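Local atomic coordinates of metallo-beta-lactamase (Chryseobacterium indologenes, PDB entry 3L6N), a protein that hydrolyses the beta-lactam ring of penicillins, cephalosporins and carbapenems with a pair of zinc ions, conferring resistance to these antibiotics. Residues H16-F21 against D46-K51; A31-L36 against D79-D84; G41-D46 against A71-H76; Y151-G156 against L195-H200. All blocks are in the same frame, centred on the assembly; numbering follows the deposited sequence. Where two conformers were deposited one is given.

Contact 1 (H16-F21 against D46-K51); sequences HIYKTF and DVPWEK
Strand 15-24 of the seven-stranded sheet meets the loop that leaves strand 41-45 for helix 54-65 through Y18 and T20 on one side and D46, P48 and W49 on the other. The Y18 hydroxyl donates to a backbone carbonyl, with OH 2.7 Å from D46 O; the donor lies 27° out of the carbonyl plane, and both D46 O and P48 CG sit at the edge of the phenol ring, near its plane. Y18 OH also lies 3.5 Å from P48 CD. Two residues on, T20 OG1 stands between its backbone N and carbonyl carbon (chi1 69°), which turns it to the loop as acceptor for the amide of W49. That bond is nearly straight: W49 N to T20 OG1 is 3.0 Å with 170° at the hydrogen. The other branch of T20 packs on the proline, CG2 to P48 CB being 3.9 Å. Beyond it, a water lies 2.9 Å from F21 O and accepts from E50 N at the same distance, bridging the two backbones, while E50 CG lies 3.6 Å from F21 O. Outside these segments the W49 ring meets those of F24 and H200. The backbone of this irregular loop is thus met at D46 O and W49 N by side-chain hydroxyls, one donating and one accepting, rather than by strand-to-strand bonds.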
loop_
_atom_site.group_PDB
_atom_site.type_symbol
_atom_site.label_atom_id
_atom_site.label_comp_id
_atom_site.label_asym_id
_atom_site.label_seq_id
_atom_site.Cartn_x
_atom_site.Cartn_y
_atom_site.Cartn_z
ATOM N N HIS A 16 -6.364 4.517 8.733
ATOM C CA HIS A 16 -7.301 3.448 8.387
ATOM C C HIS A 16 -6.685 2.391 7.498
ATOM O O HIS A 16 -5.966 2.711 6.548
ATOM C CB HIS A 16 -8.520 4.022 7.654
ATOM C CG HIS A 16 -9.393 4.911 8.493
ATOM N ND1 HIS A 16 -8.996 6.167 8.907
ATOM C CD2 HIS A 16 -10.653 4.743 8.963
ATOM C CE1 HIS A 16 -9.974 6.729 9.601
ATOM N NE2 HIS A 16 -10.992 5.887 9.646
ATOM N N ILE A 17 -6.988 1.129 7.805
ATOM C CA ILE A 17 -6.729 -0.000 6.915
ATOM C C ILE A 17 -8.006 -0.184 6.129
ATOM O O ILE A 17 -9.073 -0.156 6.715
ATOM C CB ILE A 17 -6.479 -1.295 7.714
ATOM C CG1 ILE A 17 -5.249 -1.128 8.611
ATOM C CG2 ILE A 17 -6.338 -2.502 6.768
ATOM C CD1 ILE A 17 -5.379 -1.876 9.940
ATOM N N TYR A 18 -7.912 -0.322 4.810
ATOM C CA TYR A 18 -9.094 -0.691 4.028
ATOM C C TYR A 18 -8.809 -1.870 3.109
ATOM O O TYR A 18 -7.714 -2.006 2.565
ATOM C CB TYR A 18 -9.730 0.509 3.300
ATOM C CG TYR A 18 -9.051 1.001 2.037
ATOM C CD1 TYR A 18 -9.507 0.595 0.777
ATOM C CD2 TYR A 18 -7.998 1.912 2.090
ATOM C CE1 TYR A 18 -8.921 1.065 -0.392
ATOM C CE2 TYR A 18 -7.402 2.399 0.918
ATOM C CZ TYR A 18 -7.870 1.969 -0.320
ATOM O OH TYR A 18 -7.293 2.419 -1.488
ATOM N N LYS A 19 -9.800 -2.742 2.962
ATOM C CA LYS A 19 -9.607 -3.968 2.178
ATOM C C LYS A 19 -10.484 -3.877 0.940
ATOM O O LYS A 19 -11.640 -3.479 1.041
ATOM C CB LYS A 19 -10.034 -5.209 2.975
ATOM C CG LYS A 19 -9.277 -5.492 4.256
ATOM C CD LYS A 19 -9.752 -6.802 4.895
ATOM C CE LYS A 19 -9.403 -8.030 4.052
ATOM N NZ LYS A 19 -7.971 -8.486 4.120
ATOM N N THR A 20 -9.919 -4.199 -0.220
ATOM C CA THR A 20 -10.710 -4.312 -1.458
ATOM C C THR A 20 -10.496 -5.676 -2.090
ATOM O O THR A 20 -9.533 -6.379 -1.776
ATOM C CB THR A 20 -10.412 -3.187 -2.480
ATOM O OG1 THR A 20 -9.094 -3.323 -3.022
ATOM C CG2 THR A 20 -10.585 -1.813 -1.834
ATOM N N PHE A 21 -11.419 -6.049 -2.971
ATOM C CA PHE A 21 -11.486 -7.410 -3.485
ATOM C C PHE A 21 -11.457 -7.411 -4.996
ATOM O O PHE A 21 -11.953 -6.479 -5.637
ATOM C CB PHE A 21 -12.779 -8.074 -3.010
ATOM C CG PHE A 21 -12.872 -8.198 -1.522
ATOM C CD1 PHE A 21 -13.483 -7.201 -0.760
ATOM C CD2 PHE A 21 -12.331 -9.305 -0.874
ATOM C CE1 PHE A 21 -13.547 -7.312 0.632
ATOM C CE2 PHE A 21 -12.401 -9.426 0.508
ATOM C CZ PHE A 21 -13.008 -8.432 1.261
ATOM N N ASP A 46 -2.046 3.330 -1.777
ATOM C CA ASP A 46 -2.557 2.352 -2.741
ATOM C C ASP A 46 -4.054 2.496 -2.924
ATOM O O ASP A 46 -4.743 3.090 -2.098
ATOM C CB ASP A 46 -2.112 0.933 -2.397
ATOM C CG ASP A 46 -0.612 0.826 -2.365
ATOM O OD1 ASP A 46 0.004 1.332 -3.322
ATOM O OD2 ASP A 46 -0.056 0.254 -1.400
ATOM N N VAL A 47 -4.539 1.965 -4.042
ATOM C CA VAL A 47 -5.904 2.238 -4.511
ATOM C C VAL A 47 -6.712 0.943 -4.605
ATOM O O VAL A 47 -6.122 -0.150 -4.586
ATOM C CB VAL A 47 -5.884 2.948 -5.889
ATOM C CG1 VAL A 47 -5.127 4.270 -5.806
ATOM C CG2 VAL A 47 -5.267 2.053 -6.960
ATOM N N PRO A 48 -8.052 1.046 -4.681
ATOM C CA PRO A 48 -8.832 -0.193 -4.852
ATOM C C PRO A 48 -8.333 -1.059 -5.994
ATOM O O PRO A 48 -7.912 -0.548 -7.040
ATOM C CB PRO A 48 -10.244 0.318 -5.131
ATOM C CG PRO A 48 -10.315 1.591 -4.348
ATOM C CD PRO A 48 -8.940 2.217 -4.524
ATOM N N TRP A 49 -8.362 -2.372 -5.773
ATOM C CA TRP A 49 -7.896 -3.341 -6.767
ATOM C C TRP A 49 -8.651 -3.196 -8.088
ATOM O O TRP A 49 -8.057 -3.285 -9.165
ATOM C CB TRP A 49 -8.024 -4.770 -6.234
ATOM C CG TRP A 49 -6.976 -5.726 -6.774
ATOM C CD1 TRP A 49 -6.241 -5.603 -7.932
ATOM C CD2 TRP A 49 -6.547 -6.947 -6.160
ATOM N NE1 TRP A 49 -5.386 -6.671 -8.067
ATOM C CE2 TRP A 49 -5.549 -7.509 -6.995
ATOM C CE3 TRP A 49 -6.913 -7.626 -4.986
ATOM C CZ2 TRP A 49 -4.900 -8.715 -6.685
ATOM C CZ3 TRP A 49 -6.256 -8.835 -4.673
ATOM C CH2 TRP A 49 -5.270 -9.363 -5.531
ATOM N N GLU A 50 -9.952 -2.942 -7.991
ATOM C CA GLU A 50 -10.788 -2.728 -9.165
ATOM C C GLU A 50 -10.992 -1.238 -9.402
ATOM O O GLU A 50 -11.550 -0.542 -8.558
ATOM C CB GLU A 50 -12.151 -3.422 -9.001
ATOM C CG GLU A 50 -12.097 -4.941 -8.842
ATOM C CD GLU A 50 -11.597 -5.690 -10.077
ATOM O OE1 GLU A 50 -11.623 -6.936 -10.024
ATOM O OE2 GLU A 50 -11.176 -5.060 -11.074
ATOM N N LYS A 51 -10.538 -0.756 -10.556
ATOM C CA LYS A 51 -10.697 0.646 -10.936
ATOM C C LYS A 51 -12.147 1.127 -10.959
ATOM O O LYS A 51 -12.402 2.312 -10.757
ATOM C CB LYS A 51 -10.006 0.927 -12.272
ATOM C CG LYS A 51 -10.673 0.260 -13.466
ATOM C CD LYS A 51 -10.140 0.833 -14.781
ATOM C CE LYS A 51 -8.679 0.500 -15.004
ATOM N NZ LYS A 51 -8.219 0.966 -16.351
HETATM O O HOH W 1 -11.529 -3.571 -5.657
#

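Contact 2 (A31-L36 against D79-D84); sequences ANSMYL and DDRAGD. With ZN (zinc ion), chain C.
D80 and R81 are the two residues of the loop 79-84 that meet strand 27-38, and they do so at A31, N32 and S33. D80 comes first in sequence: its CB approaches A31 CB to 4.3 Å, an apolar touch made by the stem of a metal ligand. With CG between the backbone N and the carbonyl carbon (chi1 60°), the carboxylate reaches the zinc ion of chain C, which OD2 binds at 2.0 Å. The other oxygen, OD1, accepts a hydrogen bond of 2.7 Å from the water that is also a ligand of this zinc. R81 follows and, in one of its two conformers, carries the main polar link. Bent at both chi2 and chi3, its chain there folds back so that NE donates to D80 O at 2.8 Å, and NH2 then extends to the strand, 2.7 Å from N32 O with 163° at the hydrogen. Both acceptors lie close to the guanidinium plane, whereas R81 NH2 stands 45° above the plane of the N32 carbonyl. A second water joins the same two groups, donating to N32 O and accepting from R81 NH1 at 3.0 Å, so N32 O receives two donors. S33 OG is 3.0 Å from R81 NH2. The guanidinium also forms a salt bridge with D46 OD2, and C158 and H200 complete the protein ligands of the zinc. The loop 79-84, between strand 69-73 and helix 86-90, lies against strand 27-38, whose sheet neighbours are strands 15-24 and 41-45.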
loop_
_atom_site.group_PDB
_atom_site.type_symbol
_atom_site.label_atom_id
_atom_site.label_comp_id
_atom_site.label_asym_id
_atom_site.label_seq_id
_atom_site.Cartn_x
_atom_site.Cartn_y
_atom_site.Cartn_z
ATOM N N ALA A 31 -6.922 -7.363 -1.073
ATOM C CA ALA A 31 -5.716 -6.548 -0.958
ATOM C C ALA A 31 -5.956 -5.549 0.151
ATOM O O ALA A 31 -7.030 -4.955 0.229
ATOM C CB ALA A 31 -5.428 -5.808 -2.267
ATOM N N ASN A 32 -4.949 -5.363 0.998
ATOM C CA ASN A 32 -5.019 -4.375 2.072
ATOM C C ASN A 32 -4.305 -3.103 1.677
ATOM O O ASN A 32 -3.146 -3.131 1.273
ATOM C CB ASN A 32 -4.381 -4.943 3.336
ATOM C CG ASN A 32 -4.971 -6.262 3.725
ATOM O OD1 ASN A 32 -6.190 -6.396 3.848
ATOM N ND2 ASN A 32 -4.115 -7.267 3.891
ATOM N N SER A 33 -5.032 -1.996 1.755
ATOM C CA SER A 33 -4.476 -0.671 1.491
ATOM C C SER A 33 -4.720 0.173 2.732
ATOM O O SER A 33 -5.263 -0.317 3.730
ATOM C CB SER A 33 -5.130 -0.064 0.242
ATOM O OG SER A 33 -4.737 -0.803 -0.918
ATOM N N MET A 34 -4.289 1.432 2.701
ATOM C CA MET A 34 -4.506 2.303 3.855
ATOM C C MET A 34 -4.957 3.674 3.400
ATOM O O MET A 34 -4.724 4.071 2.260
ATOM C CB MET A 34 -3.219 2.430 4.689
ATOM C CG MET A 34 -2.714 1.098 5.177
ATOM S SD MET A 34 -1.457 1.225 6.458
ATOM C CE MET A 34 -2.460 1.543 7.920
ATOM N N TYR A 35 -5.607 4.396 4.301
ATOM C CA TYR A 35 -5.741 5.832 4.107
ATOM C C TYR A 35 -5.561 6.608 5.394
ATOM O O TYR A 35 -5.785 6.089 6.475
ATOM C CB TYR A 35 -7.040 6.202 3.373
ATOM C CG TYR A 35 -8.363 6.100 4.118
ATOM C CD1 TYR A 35 -8.734 7.047 5.081
ATOM C CD2 TYR A 35 -9.288 5.094 3.792
ATOM C CE1 TYR A 35 -9.997 6.984 5.731
ATOM C CE2 TYR A 35 -10.516 5.015 4.433
ATOM C CZ TYR A 35 -10.874 5.952 5.387
ATOM O OH TYR A 35 -12.104 5.868 5.992
ATOM N N LEU A 36 -5.134 7.856 5.266
ATOM C CA LEU A 36 -4.830 8.675 6.439
ATOM C C LEU A 36 -5.618 9.971 6.365
ATOM O O LEU A 36 -5.495 10.720 5.404
ATOM C CB LEU A 36 -3.323 8.961 6.494
ATOM C CG LEU A 36 -2.778 9.818 7.647
ATOM C CD1 LEU A 36 -3.024 9.190 8.998
ATOM C CD2 LEU A 36 -1.278 10.050 7.411
ATOM N N ASP A 79 -1.354 -3.332 -10.298
ATOM C CA ASP A 79 -2.765 -2.898 -10.333
ATOM C C ASP A 79 -3.414 -2.685 -8.968
ATOM O O ASP A 79 -4.298 -1.833 -8.831
ATOM C CB ASP A 79 -3.611 -3.922 -11.083
ATOM C CG ASP A 79 -3.318 -3.977 -12.565
ATOM O OD1 ASP A 79 -3.841 -4.918 -13.200
ATOM O OD2 ASP A 79 -2.594 -3.122 -13.111
ATOM N N ASP A 80 -2.991 -3.467 -7.973
ATOM C CA ASP A 80 -3.526 -3.377 -6.612
ATOM C C ASP A 80 -2.824 -2.303 -5.784
ATOM O O ASP A 80 -3.092 -2.162 -4.593
ATOM C CB ASP A 80 -3.451 -4.745 -5.891
ATOM C CG ASP A 80 -2.031 -5.274 -5.767
ATOM O OD1 ASP A 80 -1.302 -5.299 -6.773
ATOM O OD2 ASP A 80 -1.643 -5.696 -4.646
ATOM N N ARG A 81 -1.963 -1.526 -6.436
ATOM C CA ARG A 81 -1.141 -0.543 -5.742
ATOM C C ARG A 81 -1.304 0.814 -6.423
ATOM O O ARG A 81 -2.192 1.583 -6.058
ATOM C CB ARG A 81 0.320 -1.004 -5.699
ATOM C CG ARG A 81 0.516 -2.410 -5.112
ATOM C CD ARG A 81 0.556 -2.401 -3.588
ATOM N NE ARG A 81 -0.767 -2.306 -2.981
ATOM C CZ ARG A 81 -1.008 -2.533 -1.691
ATOM N NH1 ARG A 81 -0.011 -2.860 -0.880
ATOM N NH2 ARG A 81 -2.236 -2.413 -1.210
ATOM N N ALA A 82 -0.486 1.095 -7.435
ATOM C CA ALA A 82 -0.673 2.319 -8.240
ATOM C C ALA A 82 -2.000 2.305 -8.998
ATOM O O ALA A 82 -2.652 3.343 -9.147
ATOM C CB ALA A 82 0.479 2.504 -9.223
ATOM N N GLY A 83 -2.391 1.135 -9.485
ATOM C CA GLY A 83 -3.581 1.038 -10.332
ATOM C C GLY A 83 -3.473 1.970 -11.527
ATOM O O GLY A 83 -2.399 2.100 -12.136
ATOM N N ASP A 84 -4.583 2.629 -11.854
ATOM C CA ASP A 84 -4.640 3.565 -12.971
ATOM C C ASP A 84 -4.661 4.979 -12.411
ATOM O O ASP A 84 -5.729 5.513 -12.060
ATOM C CB ASP A 84 -5.877 3.301 -13.839
ATOM C CG ASP A 84 -6.034 4.316 -14.976
ATOM O OD1 ASP A 84 -5.120 5.150 -15.192
ATOM O OD2 ASP A 84 -7.090 4.270 -15.645
HETATM ZN ZN ZN C . 0.009 -6.792 -4.131
HETATM O O HOH W 2 -0.459 -3.004 2.096
HETATM O O HOH W 3 0.830 -6.717 -6.043
#

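Contact 3 (G41-D46 against A71-H76); sequences GVVLFD and AVFATH. With ZN (zinc ion), chain B.
F45 and F73 both turn CG beside the backbone N (chi1 -63° and -77°), so their side chains run alongside each other, pointing the same way. F45 CD2 comes 3.7 Å from F73 CB; the ring planes are 30° apart, but with centroids separated by 5.5 Å the rings are slid apart and barely overlap. V43 joins them on this face: CG1, anti to the backbone N, reaches F73 CD1 at 3.6 Å. F130 meets both phenylalanine rings edge-to-face. On the other face L44 lies beside V72, L44 CD1 to V72 CG2 being 4.1 Å. These residues belong to neighbouring parallel strands, 41-45 and 69-73, joined through helix 54-65 in a beta-alpha-beta crossover. The bonds L44 N to A71 O, F73 N to L44 O and D46 N to F73 O are each 2.8 Å long, the second nearly straight. Farther along both segments the D46 carboxylate grips T75 twice: OD1 accepts from T75 N at 2.8 Å and OD2 from T75 OG1 at 2.6 Å, both on the syn side. The residue after T75, H76, binds the zinc ion of chain B through NE2 at 2.1 Å, together with H78 and H139.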
loop_
_atom_site.group_PDB
_atom_site.type_symbol
_atom_site.label_atom_id
_atom_site.label_comp_id
_atom_site.label_asym_id
_atom_site.label_seq_id
_atom_site.Cartn_x
_atom_site.Cartn_y
_atom_site.Cartn_z
ATOM N N GLY A 41 -7.410 17.001 4.179
ATOM C CA GLY A 41 -7.975 15.990 3.297
ATOM C C GLY A 41 -7.371 14.623 3.533
ATOM O O GLY A 41 -6.547 14.443 4.420
ATOM N N VAL A 42 -7.791 13.655 2.729
ATOM C CA VAL A 42 -7.401 12.263 2.962
ATOM C C VAL A 42 -6.304 11.822 1.993
ATOM O O VAL A 42 -6.353 12.129 0.797
ATOM C CB VAL A 42 -8.638 11.347 2.871
ATOM C CG1 VAL A 42 -8.272 9.883 3.011
ATOM C CG2 VAL A 42 -9.646 11.741 3.946
ATOM N N VAL A 43 -5.320 11.103 2.524
ATOM C CA VAL A 43 -4.227 10.562 1.711
ATOM C C VAL A 43 -4.462 9.060 1.541
ATOM O O VAL A 43 -4.594 8.356 2.540
ATOM C CB VAL A 43 -2.870 10.781 2.410
ATOM C CG1 VAL A 43 -1.745 10.224 1.561
ATOM C CG2 VAL A 43 -2.644 12.289 2.665
ATOM N N LEU A 44 -4.529 8.583 0.294
ATOM C CA LEU A 44 -4.605 7.133 0.028
ATOM C C LEU A 44 -3.219 6.558 -0.110
ATOM O O LEU A 44 -2.348 7.170 -0.737
ATOM C CB LEU A 44 -5.345 6.826 -1.278
ATOM C CG LEU A 44 -6.782 7.290 -1.419
ATOM C CD1 LEU A 44 -7.328 6.726 -2.724
ATOM C CD2 LEU A 44 -7.641 6.818 -0.245
ATOM N N PHE A 45 -3.033 5.376 0.479
ATOM C CA PHE A 45 -1.853 4.555 0.258
ATOM C C PHE A 45 -2.283 3.301 -0.465
ATOM O O PHE A 45 -2.807 2.367 0.145
ATOM C CB PHE A 45 -1.135 4.259 1.581
ATOM C CG PHE A 45 -0.628 5.495 2.249
ATOM C CD1 PHE A 45 -1.411 6.167 3.178
ATOM C CD2 PHE A 45 0.616 6.021 1.902
ATOM C CE1 PHE A 45 -0.961 7.340 3.770
ATOM C CE2 PHE A 45 1.077 7.190 2.496
ATOM C CZ PHE A 45 0.279 7.846 3.441
ATOM N N ASP A 46 -2.046 3.330 -1.777
ATOM C CA ASP A 46 -2.557 2.352 -2.741
ATOM C C ASP A 46 -4.054 2.496 -2.924
ATOM O O ASP A 46 -4.743 3.090 -2.098
ATOM C CB ASP A 46 -2.112 0.933 -2.397
ATOM C CG ASP A 46 -0.612 0.826 -2.365
ATOM O OD1 ASP A 46 0.004 1.332 -3.322
ATOM O OD2 ASP A 46 -0.056 0.254 -1.400
ATOM N N ALA A 71 -4.379 13.268 -1.947
ATOM C CA ALA A 71 -3.110 12.690 -2.391
ATOM C C ALA A 71 -3.226 11.177 -2.468
ATOM O O ALA A 71 -3.955 10.559 -1.673
ATOM C CB ALA A 71 -1.982 13.087 -1.460
ATOM N N VAL A 72 -2.514 10.586 -3.422
ATOM C CA VAL A 72 -2.476 9.124 -3.556
ATOM C C VAL A 72 -1.016 8.725 -3.660
ATOM O O VAL A 72 -0.300 9.228 -4.538
ATOM C CB VAL A 72 -3.225 8.668 -4.825
ATOM C CG1 VAL A 72 -3.084 7.151 -5.037
ATOM C CG2 VAL A 72 -4.702 9.068 -4.750
ATOM N N PHE A 73 -0.571 7.854 -2.756
ATOM C CA PHE A 73 0.789 7.300 -2.789
ATOM C C PHE A 73 0.746 5.835 -3.216
ATOM O O PHE A 73 -0.033 5.065 -2.670
ATOM C CB PHE A 73 1.441 7.396 -1.403
ATOM C CG PHE A 73 1.923 8.772 -1.049
ATOM C CD1 PHE A 73 1.025 9.792 -0.727
ATOM C CD2 PHE A 73 3.291 9.038 -1.008
ATOM C CE1 PHE A 73 1.472 11.067 -0.387
ATOM C CE2 PHE A 73 3.757 10.319 -0.668
ATOM C CZ PHE A 73 2.839 11.335 -0.355
ATOM N N ALA A 74 1.592 5.464 -4.175
ATOM C CA ALA A 74 1.668 4.072 -4.649
ATOM C C ALA A 74 2.883 3.387 -4.061
ATOM O O ALA A 74 3.981 3.955 -4.084
ATOM C CB ALA A 74 1.758 4.043 -6.185
ATOM N N THR A 75 2.695 2.171 -3.545
ATOM C CA THR A 75 3.810 1.435 -2.951
ATOM C C THR A 75 4.503 0.460 -3.911
ATOM O O THR A 75 5.508 -0.161 -3.554
ATOM C CB THR A 75 3.460 0.743 -1.610
ATOM O OG1 THR A 75 2.498 -0.290 -1.840
ATOM C CG2 THR A 75 2.926 1.750 -0.595
ATOM N N HIS A 76 3.941 0.312 -5.109
ATOM C CA HIS A 76 4.657 -0.175 -6.307
ATOM C C HIS A 76 3.740 -0.074 -7.528
ATOM O O HIS A 76 2.646 0.509 -7.428
ATOM C CB HIS A 76 5.360 -1.567 -6.147
ATOM C CG HIS A 76 4.452 -2.738 -5.906
ATOM N ND1 HIS A 76 3.953 -3.053 -4.659
ATOM C CD2 HIS A 76 4.061 -3.738 -6.730
ATOM C CE1 HIS A 76 3.233 -4.160 -4.742
ATOM N NE2 HIS A 76 3.282 -4.595 -5.988
HETATM ZN ZN ZN B . 2.632 -6.483 -6.633
HETATM O O HOH W 3 0.830 -6.717 -6.043
#

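Contact 4 (Y151-G156 against L195-H200); sequences YNVLDG and LIIPGH. With ZN (zinc ion), chain C.
V153 and L195, followed by L154 with I196 and D155 with I197, pair in parallel register on strands 153-157 and 195-198, whose segments run at 18° to each other. A backbone ladder joins them. L154 N donates to L195 O at 2.9 Å, I197 N to L154 O at 2.8 Å, and G156 N to I197 O at 2.8 Å. The first two bonds are nearly straight, but the last bends to 133° at the hydrogen. I196 CA adds a CA-H...O contact to L154 O at 3.3 Å. With CG2 beside its backbone N (chi1 170° for CG1), V153 CG2 touches L195 CB at 4.0 Å, and on the other face L154 CB lies 4.2 Å from I196 CG1. The enclosed part of the contact is made by V153, D155 and I197, buried against M34, N32 and I17; L195 and I196, by contrast, are partly exposed, so the pair opens to solvent along strand 195-198. Farther on, H200, in one of its two conformers, binds the zinc ion of chain C through NE2 at 2.1 Å. Helix 179-189 links the two strands in a beta-alpha-beta unit; strand 195-198 is outermost in the five-stranded sheet, and strand 145-148 flanks 153-157 on its other side, where N152 and V153 both face F148 in a G1 beta bulge.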
loop_
_atom_site.group_PDB
_atom_site.type_symbol
_atom_site.label_atom_id
_atom_site.label_comp_id
_atom_site.label_asym_id
_atom_site.label_seq_id
_atom_site.Cartn_x
_atom_site.Cartn_y
_atom_site.Cartn_z
ATOM N N TYR A 151 1.694 6.547 14.870
ATOM C CA TYR A 151 0.775 5.418 15.007
ATOM C C TYR A 151 1.471 4.099 15.310
ATOM O O TYR A 151 0.816 3.122 15.679
ATOM C CB TYR A 151 -0.066 5.279 13.726
ATOM C CG TYR A 151 -0.885 6.511 13.443
ATOM C CD1 TYR A 151 -0.363 7.571 12.694
ATOM C CD2 TYR A 151 -2.179 6.625 13.939
ATOM C CE1 TYR A 151 -1.114 8.716 12.445
ATOM C CE2 TYR A 151 -2.936 7.756 13.693
ATOM C CZ TYR A 151 -2.401 8.795 12.952
ATOM O OH TYR A 151 -3.157 9.918 12.723
ATOM N N ASN A 152 2.797 4.082 15.145
ATOM C CA ASN A 152 3.610 2.863 15.234
ATOM C C ASN A 152 3.112 1.756 14.314
ATOM O O ASN A 152 3.124 0.584 14.664
ATOM C CB ASN A 152 3.752 2.380 16.685
ATOM C CG ASN A 152 4.688 3.261 17.495
ATOM O OD1 ASN A 152 5.644 3.838 16.967
ATOM N ND2 ASN A 152 4.419 3.365 18.788
ATOM N N VAL A 153 2.685 2.158 13.120
ATOM C CA VAL A 153 2.181 1.207 12.134
ATOM C C VAL A 153 3.063 1.266 10.899
ATOM O O VAL A 153 3.387 2.348 10.425
ATOM C CB VAL A 153 0.711 1.528 11.739
ATOM C CG1 VAL A 153 0.275 0.697 10.536
ATOM C CG2 VAL A 153 -0.227 1.294 12.914
ATOM N N LEU A 154 3.451 0.094 10.402
ATOM C CA LEU A 154 4.168 0.005 9.140
ATOM C C LEU A 154 3.263 -0.599 8.090
ATOM O O LEU A 154 2.730 -1.691 8.284
ATOM C CB LEU A 154 5.410 -0.873 9.266
ATOM C CG LEU A 154 6.266 -0.910 7.995
ATOM C CD1 LEU A 154 7.030 0.406 7.819
ATOM C CD2 LEU A 154 7.226 -2.095 8.026
ATOM N N ASP A 155 3.089 0.116 6.980
ATOM C CA ASP A 155 2.399 -0.451 5.826
ATOM C C ASP A 155 3.450 -1.218 5.046
ATOM O O ASP A 155 4.278 -0.622 4.365
ATOM C CB ASP A 155 1.791 0.666 4.969
ATOM C CG ASP A 155 0.959 0.145 3.808
ATOM O OD1 ASP A 155 0.872 -1.084 3.623
ATOM O OD2 ASP A 155 0.405 1.000 3.077
ATOM N N GLY A 156 3.414 -2.542 5.168
ATOM C CA GLY A 156 4.418 -3.416 4.552
ATOM C C GLY A 156 4.222 -3.606 3.065
ATOM O O GLY A 156 5.186 -3.882 2.318
ATOM N N LEU A 195 2.195 -2.825 14.659
ATOM C CA LEU A 195 1.309 -3.370 13.636
ATOM C C LEU A 195 1.999 -3.247 12.287
ATOM O O LEU A 195 2.480 -2.180 11.935
ATOM C CB LEU A 195 -0.018 -2.614 13.630
ATOM C CG LEU A 195 -1.095 -3.028 12.627
ATOM C CD1 LEU A 195 -1.512 -4.486 12.798
ATOM C CD2 LEU A 195 -2.308 -2.099 12.764
ATOM N N ILE A 196 2.087 -4.360 11.569
ATOM C CA ILE A 196 2.641 -4.366 10.210
ATOM C C ILE A 196 1.561 -4.893 9.276
ATOM O O ILE A 196 1.023 -5.983 9.495
ATOM C CB ILE A 196 3.943 -5.187 10.111
ATOM C CG1 ILE A 196 4.996 -4.607 11.071
ATOM C CG2 ILE A 196 4.460 -5.184 8.667
ATOM C CD1 ILE A 196 6.295 -5.366 11.124
ATOM N N ILE A 197 1.208 -4.095 8.264
ATOM C CA ILE A 197 0.131 -4.477 7.353
ATOM C C ILE A 197 0.721 -5.184 6.143
ATOM O O ILE A 197 1.516 -4.583 5.409
ATOM C CB ILE A 197 -0.674 -3.235 6.871
ATOM C CG1 ILE A 197 -1.213 -2.412 8.055
ATOM C CG2 ILE A 197 -1.808 -3.637 5.893
ATOM C CD1 ILE A 197 -2.128 -3.177 9.009
ATOM N N PRO A 198 0.324 -6.451 5.919
ATOM C CA PRO A 198 0.697 -7.155 4.690
ATOM C C PRO A 198 -0.188 -6.736 3.516
ATOM O O PRO A 198 -1.344 -6.345 3.711
ATOM C CB PRO A 198 0.453 -8.624 5.042
ATOM C CG PRO A 198 -0.706 -8.589 6.009
ATOM C CD PRO A 198 -0.571 -7.263 6.767
ATOM N N GLY A 199 0.357 -6.822 2.305
ATOM C CA GLY A 199 -0.367 -6.365 1.115
ATOM C C GLY A 199 -1.647 -7.115 0.795
ATOM O O GLY A 199 -2.606 -6.524 0.302
ATOM N N HIS A 200 -1.658 -8.418 1.080
ATOM C CA HIS A 200 -2.785 -9.280 0.739
ATOM C C HIS A 200 -3.192 -10.159 1.912
ATOM O O HIS A 200 -2.391 -10.404 2.813
ATOM C CB HIS A 200 -2.415 -10.178 -0.442
ATOM C CG HIS A 200 -2.099 -9.432 -1.701
ATOM N ND1 HIS A 200 -3.075 -9.041 -2.593
ATOM C CD2 HIS A 200 -0.922 -9.009 -2.218
ATOM C CE1 HIS A 200 -2.511 -8.412 -3.607
ATOM N NE2 HIS A 200 -1.207 -8.374 -3.402
HETATM ZN ZN ZN C . 0.009 -6.792 -4.131
HETATM O O HOH W 3 0.830 -6.717 -6.043
#

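In the fold
The four contacts converge on the two-zinc site from the two sheets of the fold. Contacts 1, 2 and 3 share the seven-stranded sheet; contact 4 lies in the other one, its centre 13 to 14 Å from theirs. D46 belongs to both contact 1 and contact 3. Contacts 1 and 2, with centres about 5 Å apart, join through strands 15-24 and 27-38, where Y18 O is 2.8 Å from S33 N. Contact 2 meets contact 4 at N32 N and G199 O, 2.7 Å apart. D80 and H200 share one zinc, H76 binds the other, and a single water is a ligand of both ions.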